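Local coordinates for protein CysE, serine acetyltransferase (Brucella abortus, PDB 4HZD) that probably transfers an acetyl group from acetyl-coenzyme A to the hydroxyl of L-serine, giving O-acetylserine for cysteine biosynthesis, at residues Phe40-Ile45 with Pro111-Leu115. Numbering follows the deposited sequence.
Sequences FLYATI and PVLYL
Between 40-45 and 111-115 the nearest CA atoms are those of Thr44 and Leu113, 8.2 Å apart. This is a single knob-into-hole contact in the helical N-terminal domain of the serine acetyltransferase. The first segment is helical throughout, with a wider pi-type turn at 42-45. The second leaves its helix and reaches Leu115, the N-cap of helix 116-132. No hydrogen bond joins the segments.

Leu113 is the knob, set among Phe40, Leu41, Thr44 and Ile45. Its two methyls divide the work. CD1 meets Leu41 CD2 at 3.7 Å, the two side chains crossing at about a right angle. Leu113 CD2 lies 4.1 Å from both Phe40 CZ and Ile45 CD1. The latter methyl also reaches Val112 CG1 at 4.0 Å. The model also places Thr44 OG1 near Leu113 CD2, buried and without a polar partner, but the placement of this side chain is doubtful.

Phe40 has CG anti to the backbone N (chi1 179°), which places the ring edge beside Tyr114. There Tyr114 CE1 lies 4.0 Å from Phe40 CE2. Tyr141 of a second subunit packs edge-to-face with Phe40, and Tyr114 OH hydrogen-bonds Asp137 OD1 of that subunit.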
loop_
_atom_site.group_PDB
_atom_site.type_symbol
_atom_site.label_atom_id
_atom_site.label_comp_id
_atom_site.label_asym_id
_atom_site.label_seq_id
_atom_site.Cartn_x
_atom_site.Cartn_y
_atom_site.Cartn_z
ATOM N N PHE A 40 3.347 10.293 -12.518
ATOM C CA PHE A 40 3.884 11.197 -11.481
ATOM C C PHE A 40 3.694 12.674 -11.814
ATOM O O PHE A 40 3.182 13.468 -11.022
ATOM C CB PHE A 40 5.381 10.886 -11.307
ATOM C CG PHE A 40 6.082 11.751 -10.273
ATOM C CD1 PHE A 40 5.579 11.877 -8.974
ATOM C CD2 PHE A 40 7.301 12.374 -10.585
ATOM C CE1 PHE A 40 6.263 12.674 -8.043
ATOM C CE2 PHE A 40 7.990 13.129 -9.655
ATOM C CZ PHE A 40 7.472 13.265 -8.369
ATOM N N LEU A 41 4.115 13.044 -13.001
ATOM C CA LEU A 41 4.120 14.430 -13.391
ATOM C C LEU A 41 2.744 14.970 -13.722
ATOM O O LEU A 41 2.494 16.151 -13.494
ATOM C CB LEU A 41 5.087 14.639 -14.534
ATOM C CG LEU A 41 6.556 14.365 -14.200
ATOM C CD1 LEU A 41 7.344 14.198 -15.486
ATOM C CD2 LEU A 41 7.107 15.519 -13.364
ATOM N N TYR A 42 1.836 14.133 -14.248
ATOM C CA TYR A 42 0.455 14.608 -14.470
ATOM C C TYR A 42 -0.329 14.725 -13.183
ATOM O O TYR A 42 -1.039 15.702 -12.970
ATOM C CB TYR A 42 -0.300 13.705 -15.481
ATOM C CG TYR A 42 -0.099 14.214 -16.907
ATOM C CD1 TYR A 42 1.154 14.136 -17.504
ATOM C CD2 TYR A 42 -1.127 14.813 -17.617
ATOM C CE1 TYR A 42 1.391 14.616 -18.766
ATOM C CE2 TYR A 42 -0.913 15.291 -18.920
ATOM C CZ TYR A 42 0.347 15.181 -19.475
ATOM O OH TYR A 42 0.656 15.622 -20.721
ATOM N N ALA A 43 -0.186 13.719 -12.306
ATOM C CA ALA A 43 -0.964 13.712 -11.059
ATOM C C ALA A 43 -0.455 14.794 -10.119
ATOM O O ALA A 43 -1.226 15.346 -9.299
ATOM C CB ALA A 43 -0.883 12.361 -10.393
ATOM N N THR A 44 0.844 15.100 -10.205
ATOM C CA THR A 44 1.347 16.113 -9.288
ATOM C C THR A 44 1.374 17.554 -9.818
ATOM O O THR A 44 1.230 18.465 -9.029
ATOM C CB THR A 44 2.569 15.721 -8.373
ATOM O OG1 THR A 44 3.569 16.759 -8.281
ATOM C CG2 THR A 44 3.065 14.303 -8.498
ATOM N N ILE A 45 1.573 17.737 -11.126
ATOM C CA ILE A 45 1.615 19.080 -11.701
ATOM C C ILE A 45 0.491 19.279 -12.734
ATOM O O ILE A 45 -0.335 20.169 -12.584
ATOM C CB ILE A 45 2.946 19.316 -12.459
ATOM C CG1 ILE A 45 4.187 19.125 -11.550
ATOM C CG2 ILE A 45 2.921 20.637 -13.221
ATOM C CD1 ILE A 45 4.376 20.175 -10.477
ATOM N N PRO A 111 12.513 22.361 -6.677
ATOM C CA PRO A 111 12.024 22.266 -5.272
ATOM C C PRO A 111 10.614 21.648 -5.106
ATOM O O PRO A 111 10.367 20.877 -4.145
ATOM C CB PRO A 111 12.004 23.733 -4.789
ATOM C CG PRO A 111 12.109 24.576 -6.058
ATOM C CD PRO A 111 12.911 23.740 -7.020
ATOM N N VAL A 112 9.704 22.008 -6.003
ATOM C CA VAL A 112 8.334 21.526 -5.916
ATOM C C VAL A 112 8.307 19.998 -5.914
ATOM O O VAL A 112 7.642 19.368 -5.059
ATOM C CB VAL A 112 7.482 22.091 -7.058
ATOM C CG1 VAL A 112 6.096 21.448 -7.048
ATOM C CG2 VAL A 112 7.385 23.606 -6.908
ATOM N N LEU A 113 9.089 19.379 -6.790
ATOM C CA LEU A 113 8.989 17.904 -6.855
ATOM C C LEU A 113 9.957 17.157 -5.960
ATOM O O LEU A 113 9.626 16.077 -5.497
ATOM C CB LEU A 113 9.207 17.413 -8.285
ATOM C CG LEU A 113 8.187 17.881 -9.300
ATOM C CD1 LEU A 113 8.729 17.405 -10.646
ATOM C CD2 LEU A 113 6.811 17.292 -8.994
ATOM N N TYR A 114 11.160 17.719 -5.757
ATOM C CA TYR A 114 12.312 16.908 -5.318
ATOM C C TYR A 114 12.918 17.263 -3.955
ATOM O O TYR A 114 13.327 16.377 -3.184
ATOM C CB TYR A 114 13.399 16.816 -6.418
ATOM C CG TYR A 114 12.866 16.338 -7.750
ATOM C CD1 TYR A 114 12.186 15.114 -7.859
ATOM C CD2 TYR A 114 12.983 17.136 -8.911
ATOM C CE1 TYR A 114 11.640 14.697 -9.072
ATOM C CE2 TYR A 114 12.463 16.713 -10.129
ATOM C CZ TYR A 114 11.813 15.478 -10.211
ATOM O OH TYR A 114 11.265 15.059 -11.405
ATOM N N LEU A 115 12.949 18.550 -3.634
ATOM C CA LEU A 115 13.817 18.963 -2.544
ATOM C C LEU A 115 13.118 18.932 -1.189
ATOM O O LEU A 115 12.195 19.714 -0.908
ATOM C CB LEU A 115 14.539 20.276 -2.843
ATOM C CG LEU A 115 15.128 20.287 -4.265
ATOM C CD1 LEU A 115 15.527 21.704 -4.667
ATOM C CD2 LEU A 115 16.268 19.279 -4.432
#